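Local coordinates for protein choline dehydrogenase and related flavoproteins (Aspergillus oryzae, PDB 3Q9T) that oxidises formate as a formate oxidase of the glucose-methanol-choline oxidoreductase family, using a bound 8-formyl-FAD cofactor, at residues 59-69 with 80-89; 401-409 with 503-511. All blocks are in the same frame, centred on the assembly; numbering follows the deposited sequence.

Interaction 1: 59-69 with 80-89. With FAY ([(2R,3S,4R,5R)-5-(6-amino-9H-purin-9-yl)-3,4-dihydroxytetrahydrofuran-2-yl]methyl (2R,3S,4S)-5-(8-formyl-7-methyl-2,4-dioxo-3,4-dihydrobenzo[g]pteridin-10(2H)-yl)-2,3,4-trihydroxypentyl dihydrogen diphosphate), chain D.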
loop_
_atom_site.group_PDB
_atom_site.type_symbol
_atom_site.label_atom_id
_atom_site.label_comp_id
_atom_site.label_asym_id
_atom_site.label_seq_id
_atom_site.Cartn_x
_atom_site.Cartn_y
_atom_site.Cartn_z
ATOM N N ARG A 59 -6.390 17.774 -5.620
ATOM C CA ARG A 59 -5.559 16.649 -5.208
ATOM C C ARG A 59 -4.427 16.464 -6.217
ATOM O O ARG A 59 -4.643 16.530 -7.422
ATOM C CB ARG A 59 -6.376 15.355 -5.099
ATOM C CG ARG A 59 -7.372 15.311 -3.938
ATOM C CD ARG A 59 -7.723 13.850 -3.540
ATOM N NE ARG A 59 -7.840 13.033 -4.732
ATOM C CZ ARG A 59 -7.311 11.829 -4.897
ATOM N NH1 ARG A 59 -6.627 11.236 -3.924
ATOM N NH2 ARG A 59 -7.481 11.212 -6.055
ATOM N N ASN A 60 -3.223 16.239 -5.714
ATOM C CA ASN A 60 -2.031 16.142 -6.553
ATOM C C ASN A 60 -1.600 17.404 -7.285
ATOM O O ASN A 60 -0.615 17.379 -8.027
ATOM C CB ASN A 60 -2.148 14.981 -7.535
ATOM C CG ASN A 60 -1.996 13.647 -6.846
ATOM O OD1 ASN A 60 -1.016 13.427 -6.133
ATOM N ND2 ASN A 60 -2.983 12.762 -7.019
ATOM N N SER A 61 -2.309 18.506 -7.080
ATOM C CA SER A 61 -1.931 19.749 -7.760
ATOM C C SER A 61 -0.774 20.398 -7.017
ATOM O O SER A 61 -0.295 19.868 -6.011
ATOM C CB SER A 61 -3.113 20.723 -7.838
ATOM O OG SER A 61 -3.421 21.253 -6.556
ATOM N N LYS A 62 -0.333 21.555 -7.490
ATOM C CA LYS A 62 0.761 22.240 -6.813
ATOM C C LYS A 62 0.353 22.718 -5.413
ATOM O O LYS A 62 1.212 23.028 -4.598
ATOM C CB LYS A 62 1.282 23.419 -7.641
ATOM C CG LYS A 62 0.340 24.608 -7.712
ATOM C CD LYS A 62 1.044 25.821 -8.329
ATOM C CE LYS A 62 2.119 26.381 -7.392
ATOM N NZ LYS A 62 2.460 27.813 -7.689
ATOM N N TYR A 63 -0.954 22.765 -5.143
ATOM C CA TYR A 63 -1.450 23.247 -3.851
ATOM C C TYR A 63 -1.649 22.116 -2.835
ATOM O O TYR A 63 -2.272 22.304 -1.794
ATOM C CB TYR A 63 -2.726 24.088 -4.053
ATOM C CG TYR A 63 -2.518 25.097 -5.161
ATOM C CD1 TYR A 63 -1.622 26.143 -4.992
ATOM C CD2 TYR A 63 -3.155 24.962 -6.396
ATOM C CE1 TYR A 63 -1.385 27.039 -5.997
ATOM C CE2 TYR A 63 -2.938 25.863 -7.405
ATOM C CZ TYR A 63 -2.045 26.906 -7.193
ATOM O OH TYR A 63 -1.792 27.821 -8.174
ATOM N N ASP A 64 -1.085 20.949 -3.138
ATOM C CA ASP A 64 -1.246 19.774 -2.290
ATOM C C ASP A 64 0.106 19.219 -1.825
ATOM O O ASP A 64 0.911 18.785 -2.645
ATOM C CB ASP A 64 -2.018 18.692 -3.059
ATOM C CG ASP A 64 -2.297 17.461 -2.226
ATOM O OD1 ASP A 64 -1.837 17.407 -1.061
ATOM O OD2 ASP A 64 -2.972 16.541 -2.745
ATOM N N TRP A 65 0.327 19.200 -0.511
ATOM C CA TRP A 65 1.491 18.541 0.072
ATOM C C TRP A 65 1.635 17.119 -0.465
ATOM O O TRP A 65 2.739 16.641 -0.668
ATOM C CB TRP A 65 1.418 18.522 1.603
ATOM C CG TRP A 65 1.611 19.878 2.235
ATOM C CD1 TRP A 65 0.629 20.765 2.616
ATOM C CD2 TRP A 65 2.859 20.505 2.552
ATOM N NE1 TRP A 65 1.196 21.896 3.154
ATOM C CE2 TRP A 65 2.561 21.769 3.119
ATOM C CE3 TRP A 65 4.201 20.121 2.414
ATOM C CZ2 TRP A 65 3.556 22.646 3.552
ATOM C CZ3 TRP A 65 5.190 20.992 2.846
ATOM C CH2 TRP A 65 4.862 22.239 3.410
ATOM N N ALA A 66 0.503 16.459 -0.677
ATOM C CA ALA A 66 0.460 15.137 -1.287
ATOM C C ALA A 66 1.336 14.140 -0.535
ATOM O O ALA A 66 2.134 13.423 -1.129
ATOM C CB ALA A 66 0.840 15.204 -2.783
ATOM N N TYR A 67 1.174 14.103 0.781
ATOM C CA TYR A 67 1.905 13.159 1.617
ATOM C C TYR A 67 1.603 11.689 1.323
ATOM O O TYR A 67 0.452 11.300 1.059
ATOM C CB TYR A 67 1.576 13.402 3.091
ATOM C CG TYR A 67 1.912 14.777 3.603
ATOM C CD1 TYR A 67 3.224 15.229 3.625
ATOM C CD2 TYR A 67 0.917 15.619 4.104
ATOM C CE1 TYR A 67 3.540 16.494 4.110
ATOM C CE2 TYR A 67 1.222 16.876 4.585
ATOM C CZ TYR A 67 2.535 17.305 4.586
ATOM O OH TYR A 67 2.846 18.543 5.065
ATOM N N LYS A 68 2.641 10.869 1.422
ATOM C CA LYS A 68 2.462 9.444 1.636
ATOM C C LYS A 68 2.000 9.244 3.073
ATOM O O LYS A 68 2.548 9.873 3.987
ATOM C CB LYS A 68 3.793 8.712 1.462
ATOM C CG LYS A 68 4.367 8.750 0.044
ATOM C CD LYS A 68 5.713 8.056 0.013
ATOM C CE LYS A 68 6.151 7.738 -1.414
ATOM N NZ LYS A 68 7.525 7.151 -1.401
ATOM N N THR A 69 0.990 8.397 3.279
ATOM C CA THR A 69 0.655 7.953 4.626
ATOM C C THR A 69 0.066 6.552 4.695
ATOM O O THR A 69 -0.670 6.125 3.810
ATOM C CB THR A 69 -0.251 8.971 5.436
ATOM O OG1 THR A 69 -1.597 8.507 5.498
ATOM C CG2 THR A 69 -0.200 10.342 4.874
ATOM N N ILE A 80 -0.347 1.736 2.257
ATOM C CA ILE A 80 0.184 3.075 2.343
ATOM C C ILE A 80 -0.324 3.772 1.093
ATOM O O ILE A 80 -0.490 3.141 0.055
ATOM C CB ILE A 80 1.716 3.074 2.453
ATOM C CG1 ILE A 80 2.256 4.508 2.563
ATOM C CG2 ILE A 80 2.339 2.322 1.265
ATOM C CD1 ILE A 80 3.798 4.567 2.703
ATOM N N GLU A 81 -0.657 5.051 1.210
ATOM C CA GLU A 81 -1.223 5.772 0.073
ATOM C C GLU A 81 -0.560 7.116 -0.179
ATOM O O GLU A 81 0.051 7.719 0.724
ATOM C CB GLU A 81 -2.729 5.983 0.252
ATOM C CG GLU A 81 -3.561 4.699 0.310
ATOM C CD GLU A 81 -3.833 4.096 -1.067
ATOM O OE1 GLU A 81 -3.488 4.731 -2.082
ATOM O OE2 GLU A 81 -4.406 2.985 -1.134
ATOM N N LYS A 82 -0.698 7.576 -1.417
ATOM C CA LYS A 82 -0.336 8.927 -1.788
ATOM C C LYS A 82 -1.237 9.309 -2.941
ATOM O O LYS A 82 -1.382 8.546 -3.877
ATOM C CB LYS A 82 1.138 9.004 -2.190
ATOM C CG LYS A 82 1.553 10.299 -2.860
ATOM C CD LYS A 82 2.958 10.158 -3.393
ATOM C CE LYS A 82 3.427 11.398 -4.093
ATOM N NZ LYS A 82 3.523 12.499 -3.140
ATOM N N PRO A 83 -1.835 10.505 -2.887
ATOM C CA PRO A 83 -1.582 11.551 -1.896
ATOM C C PRO A 83 -2.549 11.538 -0.723
ATOM O O PRO A 83 -3.732 11.330 -0.904
ATOM C CB PRO A 83 -1.844 12.828 -2.705
ATOM C CG PRO A 83 -2.996 12.432 -3.602
ATOM C CD PRO A 83 -2.672 10.997 -4.001
ATOM N N ASN A 84 -2.041 11.775 0.476
ATOM C CA ASN A 84 -2.901 12.124 1.582
ATOM C C ASN A 84 -2.960 13.642 1.588
ATOM O O ASN A 84 -2.093 14.295 2.148
ATOM C CB ASN A 84 -2.334 11.615 2.896
ATOM C CG ASN A 84 -3.277 11.836 4.052
ATOM O OD1 ASN A 84 -2.899 11.690 5.225
ATOM N ND2 ASN A 84 -4.522 12.155 3.735
ATOM N N THR A 85 -3.979 14.184 0.935
ATOM C CA THR A 85 -4.052 15.594 0.575
ATOM C C THR A 85 -4.120 16.550 1.777
ATOM O O THR A 85 -4.857 16.313 2.734
ATOM C CB THR A 85 -5.270 15.806 -0.361
ATOM O OG1 THR A 85 -5.017 15.174 -1.632
ATOM C CG2 THR A 85 -5.603 17.279 -0.546
ATOM N N ARG A 86 -3.332 17.621 1.705
ATOM C CA ARG A 86 -3.315 18.713 2.685
ATOM C C ARG A 86 -3.022 19.976 1.905
ATOM O O ARG A 86 -2.276 19.928 0.932
ATOM C CB ARG A 86 -2.178 18.523 3.694
ATOM C CG ARG A 86 -2.414 17.462 4.768
ATOM C CD ARG A 86 -3.486 17.902 5.731
ATOM N NE ARG A 86 -4.708 17.124 5.555
ATOM C CZ ARG A 86 -5.808 17.282 6.279
ATOM N NH1 ARG A 86 -5.854 18.210 7.224
ATOM N NH2 ARG A 86 -6.869 16.507 6.061
ATOM N N GLY A 87 -3.580 21.107 2.338
ATOM C CA GLY A 87 -3.399 22.359 1.626
ATOM C C GLY A 87 -2.001 22.965 1.781
ATOM O O GLY A 87 -1.485 23.100 2.888
ATOM N N LYS A 88 -1.395 23.320 0.658
ATOM C CA LYS A 88 -0.108 23.998 0.627
ATOM C C LYS A 88 -0.318 25.305 -0.130
ATOM O O LYS A 88 -0.256 25.347 -1.372
ATOM C CB LYS A 88 0.947 23.122 -0.062
ATOM C CG LYS A 88 2.361 23.566 0.164
ATOM C CD LYS A 88 3.349 22.636 -0.515
ATOM C CE LYS A 88 4.707 23.305 -0.626
ATOM N NZ LYS A 88 5.716 22.403 -1.225
ATOM N N THR A 89 -0.599 26.357 0.642
ATOM C CA THR A 89 -1.105 27.624 0.133
ATOM C C THR A 89 -1.671 28.414 1.297
ATOM O O THR A 89 -2.120 27.830 2.283
ATOM C CB THR A 89 -2.248 27.444 -0.893
ATOM O OG1 THR A 89 -2.800 28.731 -1.229
ATOM C CG2 THR A 89 -3.363 26.565 -0.328
HETATM P P FAY D . -5.356 23.341 10.131
HETATM N N1 FAY D . -13.311 19.579 7.005
HETATM C C2 FAY D . -14.628 20.026 6.935
HETATM O O2 FAY D . -15.142 20.581 7.899
HETATM N N3 FAY D . -15.192 20.286 5.703
HETATM C C4 FAY D . -14.730 19.597 4.610
HETATM O O4 FAY D . -15.570 19.222 3.771
HETATM N N5 FAY D . -12.907 18.451 3.580
HETATM C C6 FAY D . -11.019 17.817 2.334
HETATM C C7 FAY D . -9.649 17.696 2.180
HETATM C C8 FAY D . -8.805 18.033 3.243
HETATM O O8 FAY D . -6.592 18.550 3.816
HETATM C C9 FAY D . -9.348 18.605 4.401
HETATM P PA FAY D . -3.942 23.528 7.687
HETATM C "C1'" FAY D . -10.420 19.520 6.980
HETATM C C10 FAY D . -12.685 19.098 5.880
HETATM N N10 FAY D . -11.290 19.024 5.823
HETATM N N1A FAY D . 6.760 25.422 6.475
HETATM O O1A FAY D . -3.427 22.468 6.773
HETATM C C1B FAY D . 1.513 25.326 6.310
HETATM O O1P FAY D . -5.273 24.818 10.435
HETATM C "C2'" FAY D . -10.197 21.049 6.919
HETATM O "O2'" FAY D . -9.895 21.373 5.610
HETATM C C2A FAY D . 5.906 26.467 6.174
HETATM O O2A FAY D . -5.203 24.184 7.212
HETATM C C2B FAY D . 0.638 24.618 5.291
HETATM O O2B FAY D . 0.968 24.939 3.952
HETATM O O2P FAY D . -5.187 22.514 11.393
HETATM C "C3'" FAY D . -9.200 21.790 7.870
HETATM O "O3'" FAY D . -8.438 22.834 7.269
HETATM N N3A FAY D . 4.534 26.274 6.171
HETATM C C3B FAY D . -0.732 25.143 5.658
HETATM O O3B FAY D . -0.907 26.401 5.053
HETATM O O3P FAY D . -4.154 22.919 9.145
HETATM C "C4'" FAY D . -8.232 20.906 8.616
HETATM O "O4'" FAY D . -9.023 19.877 9.204
HETATM C C4A FAY D . 4.027 25.051 6.473
HETATM C C4B FAY D . -0.638 25.380 7.146
HETATM O O4B FAY D . 0.738 25.346 7.483
HETATM C C4X FAY D . -13.462 18.994 4.711
HETATM C "C5'" FAY D . -7.447 21.717 9.676
HETATM O "O5'" FAY D . -6.718 22.905 9.330
HETATM C C5A FAY D . 4.872 23.990 6.789
HETATM C C5B FAY D . -1.420 24.339 7.922
HETATM O O5B FAY D . -2.785 24.664 7.826
HETATM C C5X FAY D . -11.557 18.178 3.566
HETATM C C6A FAY D . 6.253 24.172 6.785
HETATM N N6A FAY D . 7.068 23.128 6.991
HETATM N N7A FAY D . 4.104 22.912 7.049
HETATM C C7M FAY D . -9.130 17.022 0.932
HETATM C C8A FAY D . 2.805 23.253 6.920
HETATM C C8M FAY D . -7.376 18.268 2.937
HETATM C C9A FAY D . -10.726 18.639 4.601
HETATM N N9A FAY D . 2.745 24.567 6.559
HETATM O O HOH W 1 -6.033 12.713 -1.265
#
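W65 lies across the side chain of K88 where the antiparallel hairpin of strands 67-74 and 77-81 runs on into the FAD pocket of this GMC oxidoreductase. T69 pairs with E81 inside the hairpin; past the corner at K82, Y67 pairs with N84 of strand 83-84, both hydrogen-bonded pairs, with the register slipping by one residue between them, a beta bulge; a cis peptide bond precedes P83. K88 is extended, its CG anti to the backbone N (chi1 -165°), which carries it over one indole face: CB is 3.6 Å from the centroid of the five-membered ring of W65, a CH-pi contact, and NZ stands 4.7 Å from that of the six-membered ring, a cation-pi contact. The hydroxyl OH of Y67, hydrogen-bonded to E270, lies over the opposite face. At the indole edge NE1 of W65 makes weak bonds to G87 O and to the ribose hydroxyl O2B of the cofactor. The carboxylate of D64 binds four donors. R86 N and A66 N reach OD1 from opposite faces of its plane, the latter bond closing an Asx turn, while T85 OG1 meets OD2 on the syn side at 2.7 Å and N60 N on the anti side. These four bonds should hold the carboxylate in a fixed rotation. P83 sets CB against A66 CB and turns CG and CD to the N60 amide, crossing that side chain at about a right angle. K82 bends at its last torsion (chi4 65°), bringing NZ to A66 O at 2.6 Å, in the carbonyl plane.

Interaction 2: 401-409 with 503-511. With FAY ([(2R,3S,4R,5R)-5-(6-amino-9H-purin-9-yl)-3,4-dihydroxytetrahydrofuran-2-yl]methyl (2R,3S,4S)-5-(8-formyl-7-methyl-2,4-dioxo-3,4-dihydrobenzo[g]pteridin-10(2H)-yl)-2,3,4-trihydroxypentyl dihydrogen diphosphate), chain D.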
loop_
_atom_site.group_PDB
_atom_site.type_symbol
_atom_site.label_atom_id
_atom_site.label_comp_id
_atom_site.label_asym_id
_atom_site.label_seq_id
_atom_site.Cartn_x
_atom_site.Cartn_y
_atom_site.Cartn_z
ATOM N N GLY A 401 -16.990 10.986 -7.640
ATOM C CA GLY A 401 -15.973 11.800 -6.995
ATOM C C GLY A 401 -14.601 11.139 -6.927
ATOM O O GLY A 401 -14.393 10.203 -6.143
ATOM N N THR A 402 -13.662 11.647 -7.727
ATOM C CA THR A 402 -12.314 11.090 -7.791
ATOM C C THR A 402 -11.664 11.122 -6.430
ATOM O O THR A 402 -10.874 10.246 -6.125
ATOM C CB THR A 402 -11.401 11.864 -8.755
ATOM O OG1 THR A 402 -11.541 13.267 -8.504
ATOM C CG2 THR A 402 -11.781 11.566 -10.209
ATOM N N ALA A 403 -11.987 12.138 -5.622
ATOM C CA ALA A 403 -11.392 12.270 -4.288
ATOM C C ALA A 403 -11.741 11.105 -3.368
ATOM O O ALA A 403 -11.107 10.920 -2.328
ATOM C CB ALA A 403 -11.802 13.592 -3.635
ATOM N N PHE A 404 -12.757 10.330 -3.741
ATOM C CA PHE A 404 -13.235 9.245 -2.887
ATOM C C PHE A 404 -13.167 7.878 -3.557
ATOM O O PHE A 404 -13.849 6.953 -3.138
ATOM C CB PHE A 404 -14.669 9.518 -2.453
ATOM C CG PHE A 404 -14.825 10.763 -1.637
ATOM C CD1 PHE A 404 -14.460 10.776 -0.300
ATOM C CD2 PHE A 404 -15.337 11.926 -2.206
ATOM C CE1 PHE A 404 -14.605 11.915 0.462
ATOM C CE2 PHE A 404 -15.498 13.085 -1.430
ATOM C CZ PHE A 404 -15.126 13.065 -0.096
ATOM N N GLN A 405 -12.350 7.764 -4.600
ATOM C CA GLN A 405 -12.231 6.540 -5.389
ATOM C C GLN A 405 -10.794 6.467 -5.870
ATOM O O GLN A 405 -10.491 6.708 -7.041
ATOM C CB GLN A 405 -13.163 6.570 -6.604
ATOM C CG GLN A 405 -14.637 6.470 -6.288
ATOM C CD GLN A 405 -15.059 5.089 -5.827
ATOM O OE1 GLN A 405 -15.552 4.301 -6.621
ATOM N NE2 GLN A 405 -14.885 4.798 -4.541
ATOM N N TRP A 406 -9.905 6.150 -4.948
ATOM C CA TRP A 406 -8.481 6.339 -5.187
ATOM C C TRP A 406 -7.908 5.295 -6.143
ATOM O O TRP A 406 -6.856 5.511 -6.728
ATOM C CB TRP A 406 -7.722 6.311 -3.862
ATOM C CG TRP A 406 -7.961 7.494 -2.997
ATOM C CD1 TRP A 406 -8.749 8.580 -3.272
ATOM C CD2 TRP A 406 -7.394 7.727 -1.710
ATOM N NE1 TRP A 406 -8.706 9.468 -2.231
ATOM C CE2 TRP A 406 -7.882 8.970 -1.260
ATOM C CE3 TRP A 406 -6.517 7.006 -0.894
ATOM C CZ2 TRP A 406 -7.525 9.506 -0.032
ATOM C CZ3 TRP A 406 -6.166 7.540 0.328
ATOM C CH2 TRP A 406 -6.666 8.783 0.743
ATOM N N HIS A 407 -8.583 4.159 -6.308
ATOM C CA HIS A 407 -8.002 3.116 -7.161
ATOM C C HIS A 407 -8.827 2.722 -8.364
ATOM O O HIS A 407 -8.415 1.847 -9.108
ATOM C CB HIS A 407 -7.611 1.875 -6.343
ATOM C CG HIS A 407 -6.491 2.132 -5.387
ATOM N ND1 HIS A 407 -5.166 2.106 -5.768
ATOM C CD2 HIS A 407 -6.498 2.469 -4.074
ATOM C CE1 HIS A 407 -4.404 2.386 -4.724
ATOM N NE2 HIS A 407 -5.188 2.618 -3.686
ATOM N N PHE A 408 -9.981 3.372 -8.555
ATOM C CA PHE A 408 -10.878 3.058 -9.670
ATOM C C PHE A 408 -10.872 4.158 -10.709
ATOM O O PHE A 408 -10.873 5.334 -10.372
ATOM C CB PHE A 408 -12.305 2.848 -9.186
ATOM C CG PHE A 408 -12.416 1.903 -8.017
ATOM C CD1 PHE A 408 -11.550 0.827 -7.893
ATOM C CD2 PHE A 408 -13.385 2.103 -7.031
ATOM C CE1 PHE A 408 -11.663 -0.055 -6.811
ATOM C CE2 PHE A 408 -13.497 1.241 -5.948
ATOM C CZ PHE A 408 -12.635 0.156 -5.841
ATOM N N PRO A 409 -10.865 3.778 -11.988
ATOM C CA PRO A 409 -10.898 4.838 -12.995
ATOM C C PRO A 409 -12.224 5.593 -12.959
ATOM O O PRO A 409 -13.220 5.137 -12.376
ATOM C CB PRO A 409 -10.717 4.087 -14.323
ATOM C CG PRO A 409 -11.056 2.669 -14.032
ATOM C CD PRO A 409 -10.798 2.428 -12.571
ATOM N N ASP A 503 -9.555 -2.744 2.280
ATOM C CA ASP A 503 -8.899 -2.492 1.006
ATOM C C ASP A 503 -9.458 -1.280 0.279
ATOM O O ASP A 503 -8.834 -0.755 -0.646
ATOM C CB ASP A 503 -8.961 -3.728 0.102
ATOM C CG ASP A 503 -7.889 -3.711 -0.955
ATOM O OD1 ASP A 503 -6.728 -3.389 -0.611
ATOM O OD2 ASP A 503 -8.201 -3.993 -2.127
ATOM N N ARG A 504 -10.632 -0.831 0.694
ATOM C CA ARG A 504 -11.305 0.241 -0.016
ATOM C C ARG A 504 -11.435 1.514 0.800
ATOM O O ARG A 504 -11.916 2.542 0.295
ATOM C CB ARG A 504 -12.700 -0.212 -0.398
ATOM C CG ARG A 504 -12.752 -1.099 -1.590
ATOM C CD ARG A 504 -13.854 -0.594 -2.472
ATOM N NE ARG A 504 -14.897 -1.577 -2.543
ATOM C CZ ARG A 504 -16.052 -1.402 -3.165
ATOM N NH1 ARG A 504 -16.342 -0.241 -3.739
ATOM N NH2 ARG A 504 -16.925 -2.401 -3.179
ATOM N N CYS A 505 -11.049 1.443 2.067
ATOM C CA CYS A 505 -11.218 2.585 2.948
ATOM C C CYS A 505 -10.160 3.640 2.632
ATOM O O CYS A 505 -9.147 3.342 2.000
ATOM C CB CYS A 505 -11.094 2.153 4.408
ATOM S SG CYS A 505 -9.394 1.800 4.907
ATOM N N GLN A 506 -10.409 4.869 3.075
ATOM C CA GLN A 506 -9.440 5.956 2.942
ATOM C C GLN A 506 -9.661 6.896 4.100
ATOM O O GLN A 506 -10.637 6.755 4.839
ATOM C CB GLN A 506 -9.649 6.737 1.629
ATOM C CG GLN A 506 -11.031 7.344 1.513
ATOM C CD GLN A 506 -11.169 8.255 0.319
ATOM O OE1 GLN A 506 -11.320 7.796 -0.826
ATOM N NE2 GLN A 506 -11.093 9.561 0.568
ATOM N N THR A 507 -8.768 7.868 4.247
ATOM C CA THR A 507 -8.994 8.974 5.171
ATOM C C THR A 507 -10.242 9.740 4.756
ATOM O O THR A 507 -10.476 9.951 3.566
ATOM C CB THR A 507 -7.799 9.957 5.177
ATOM O OG1 THR A 507 -8.081 11.043 6.068
ATOM C CG2 THR A 507 -7.547 10.520 3.771
ATOM N N ALA A 508 -11.050 10.161 5.725
ATOM C CA ALA A 508 -12.144 11.075 5.407
ATOM C C ALA A 508 -11.644 12.526 5.462
ATOM O O ALA A 508 -12.431 13.459 5.418
ATOM C CB ALA A 508 -13.320 10.857 6.353
ATOM N N PHE A 509 -10.323 12.688 5.566
ATOM C CA PHE A 509 -9.644 13.999 5.549
ATOM C C PHE A 509 -9.760 14.810 6.851
ATOM O O PHE A 509 -9.663 16.033 6.819
ATOM C CB PHE A 509 -10.090 14.849 4.347
ATOM C CG PHE A 509 -9.938 14.148 3.010
ATOM C CD1 PHE A 509 -8.681 13.908 2.473
ATOM C CD2 PHE A 509 -11.051 13.742 2.292
ATOM C CE1 PHE A 509 -8.528 13.269 1.246
ATOM C CE2 PHE A 509 -10.906 13.104 1.062
ATOM C CZ PHE A 509 -9.644 12.877 0.538
ATOM N N HIS A 510 -9.919 14.131 7.992
ATOM C CA HIS A 510 -10.057 14.818 9.285
ATOM C C HIS A 510 -9.012 14.457 10.345
ATOM O O HIS A 510 -9.369 14.248 11.502
ATOM C CB HIS A 510 -11.456 14.560 9.882
ATOM C CG HIS A 510 -12.567 14.687 8.889
ATOM N ND1 HIS A 510 -13.711 13.920 8.947
ATOM C CD2 HIS A 510 -12.703 15.485 7.802
ATOM C CE1 HIS A 510 -14.497 14.229 7.932
ATOM N NE2 HIS A 510 -13.913 15.181 7.225
ATOM N N PRO A 511 -7.718 14.404 9.984
ATOM C CA PRO A 511 -6.733 14.073 11.033
ATOM C C PRO A 511 -6.637 15.126 12.170
ATOM O O PRO A 511 -6.797 16.324 11.923
ATOM C CB PRO A 511 -5.415 14.012 10.256
ATOM C CG PRO A 511 -5.648 14.922 9.086
ATOM C CD PRO A 511 -7.075 14.697 8.697
HETATM P P FAY D . -5.356 23.341 10.131
HETATM N N1 FAY D . -13.311 19.579 7.005
HETATM C C2 FAY D . -14.628 20.026 6.935
HETATM O O2 FAY D . -15.142 20.581 7.899
HETATM N N3 FAY D . -15.192 20.286 5.703
HETATM C C4 FAY D . -14.730 19.597 4.610
HETATM O O4 FAY D . -15.570 19.222 3.771
HETATM N N5 FAY D . -12.907 18.451 3.580
HETATM C C6 FAY D . -11.019 17.817 2.334
HETATM C C7 FAY D . -9.649 17.696 2.180
HETATM C C8 FAY D . -8.805 18.033 3.243
HETATM O O8 FAY D . -6.592 18.550 3.816
HETATM C C9 FAY D . -9.348 18.605 4.401
HETATM P PA FAY D . -3.942 23.528 7.687
HETATM C "C1'" FAY D . -10.420 19.520 6.980
HETATM C C10 FAY D . -12.685 19.098 5.880
HETATM N N10 FAY D . -11.290 19.024 5.823
HETATM N N1A FAY D . 6.760 25.422 6.475
HETATM O O1A FAY D . -3.427 22.468 6.773
HETATM C C1B FAY D . 1.513 25.326 6.310
HETATM O O1P FAY D . -5.273 24.818 10.435
HETATM C "C2'" FAY D . -10.197 21.049 6.919
HETATM O "O2'" FAY D . -9.895 21.373 5.610
HETATM C C2A FAY D . 5.906 26.467 6.174
HETATM O O2A FAY D . -5.203 24.184 7.212
HETATM C C2B FAY D . 0.638 24.618 5.291
HETATM O O2B FAY D . 0.968 24.939 3.952
HETATM O O2P FAY D . -5.187 22.514 11.393
HETATM C "C3'" FAY D . -9.200 21.790 7.870
HETATM O "O3'" FAY D . -8.438 22.834 7.269
HETATM N N3A FAY D . 4.534 26.274 6.171
HETATM C C3B FAY D . -0.732 25.143 5.658
HETATM O O3B FAY D . -0.907 26.401 5.053
HETATM O O3P FAY D . -4.154 22.919 9.145
HETATM C "C4'" FAY D . -8.232 20.906 8.616
HETATM O "O4'" FAY D . -9.023 19.877 9.204
HETATM C C4A FAY D . 4.027 25.051 6.473
HETATM C C4B FAY D . -0.638 25.380 7.146
HETATM O O4B FAY D . 0.738 25.346 7.483
HETATM C C4X FAY D . -13.462 18.994 4.711
HETATM C "C5'" FAY D . -7.447 21.717 9.676
HETATM O "O5'" FAY D . -6.718 22.905 9.330
HETATM C C5A FAY D . 4.872 23.990 6.789
HETATM C C5B FAY D . -1.420 24.339 7.922
HETATM O O5B FAY D . -2.785 24.664 7.826
HETATM C C5X FAY D . -11.557 18.178 3.566
HETATM C C6A FAY D . 6.253 24.172 6.785
HETATM N N6A FAY D . 7.068 23.128 6.991
HETATM N N7A FAY D . 4.104 22.912 7.049
HETATM C C7M FAY D . -9.130 17.022 0.932
HETATM C C8A FAY D . 2.805 23.253 6.920
HETATM C C8M FAY D . -7.376 18.268 2.937
HETATM C C9A FAY D . -10.726 18.639 4.601
HETATM N N9A FAY D . 2.745 24.567 6.559
HETATM O O HOH W 2 -14.658 2.324 -2.767
HETATM O O HOH W 3 -10.630 5.481 -2.199
#
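The carboxamide of Q506 is wedged between the rings of F404 and W406, and this is the compact part of a contact between the 401-409 loop and the strand leading to the cofactor pocket of this GMC-family flavoprotein. Its CG sits between the backbone N and the carbonyl carbon (chi1 59°), and the chain beyond is extended; CB lies over the six-membered ring of W406, 3.7 Å from its centroid in a CH-pi contact. The amide plane is 35° from the indole and 20° from the F404 ring. NE2 of Q506 donates to A403 O at 3.2 Å, in plane for both groups, and also to T507 O. A water donating to Q506 OE1 at 2.8 Å also accepts from W406 N. A403 O takes a second bond, from W406 NE1 at 2.8 Å, this donor standing above the carbonyl plane. F509 completes the packing: its edge meets F404 CE1 through CE2 at 3.9 Å, and one face receives the flavin methyl C7M, 3.5 Å from CD1 of F509. The other end is looser and wetter. R504 meets F408 mainly through CD, at the ring edge 3.7 Å from CZ, and one water links R504 NH1 to Q405 NE2. The loop belongs to the connection between strands 392-397 and 415-423, and F404 packs on the second of these. Segment 503-511 leaves helix 494-504 and pairs with strand 308-316 through Q506, whose side chain, like that of F404, rests on P311.

Overall arrangement
Interactions 1 and 2 have centres about 13 Å apart and touch directly. E81 OE2, also salt-bridged to R79, lies 2.7 Å from H407 NE2, a probable hydrogen bond, and R86 NH2 lies 2.9 Å from F509 O, a weak hydrogen bond; R59 NH1 also packs on W406 NE1 at 3.2 Å. Both contacts reach the 8-formyl-FAD, but at different places: interaction 1 meets the ribose hydroxyls through W65, G87 and T89, whereas F509 of interaction 2 lies against the flavin methyl. Both also face the second subunit, through K68 to its E78 and through H407 to its D503.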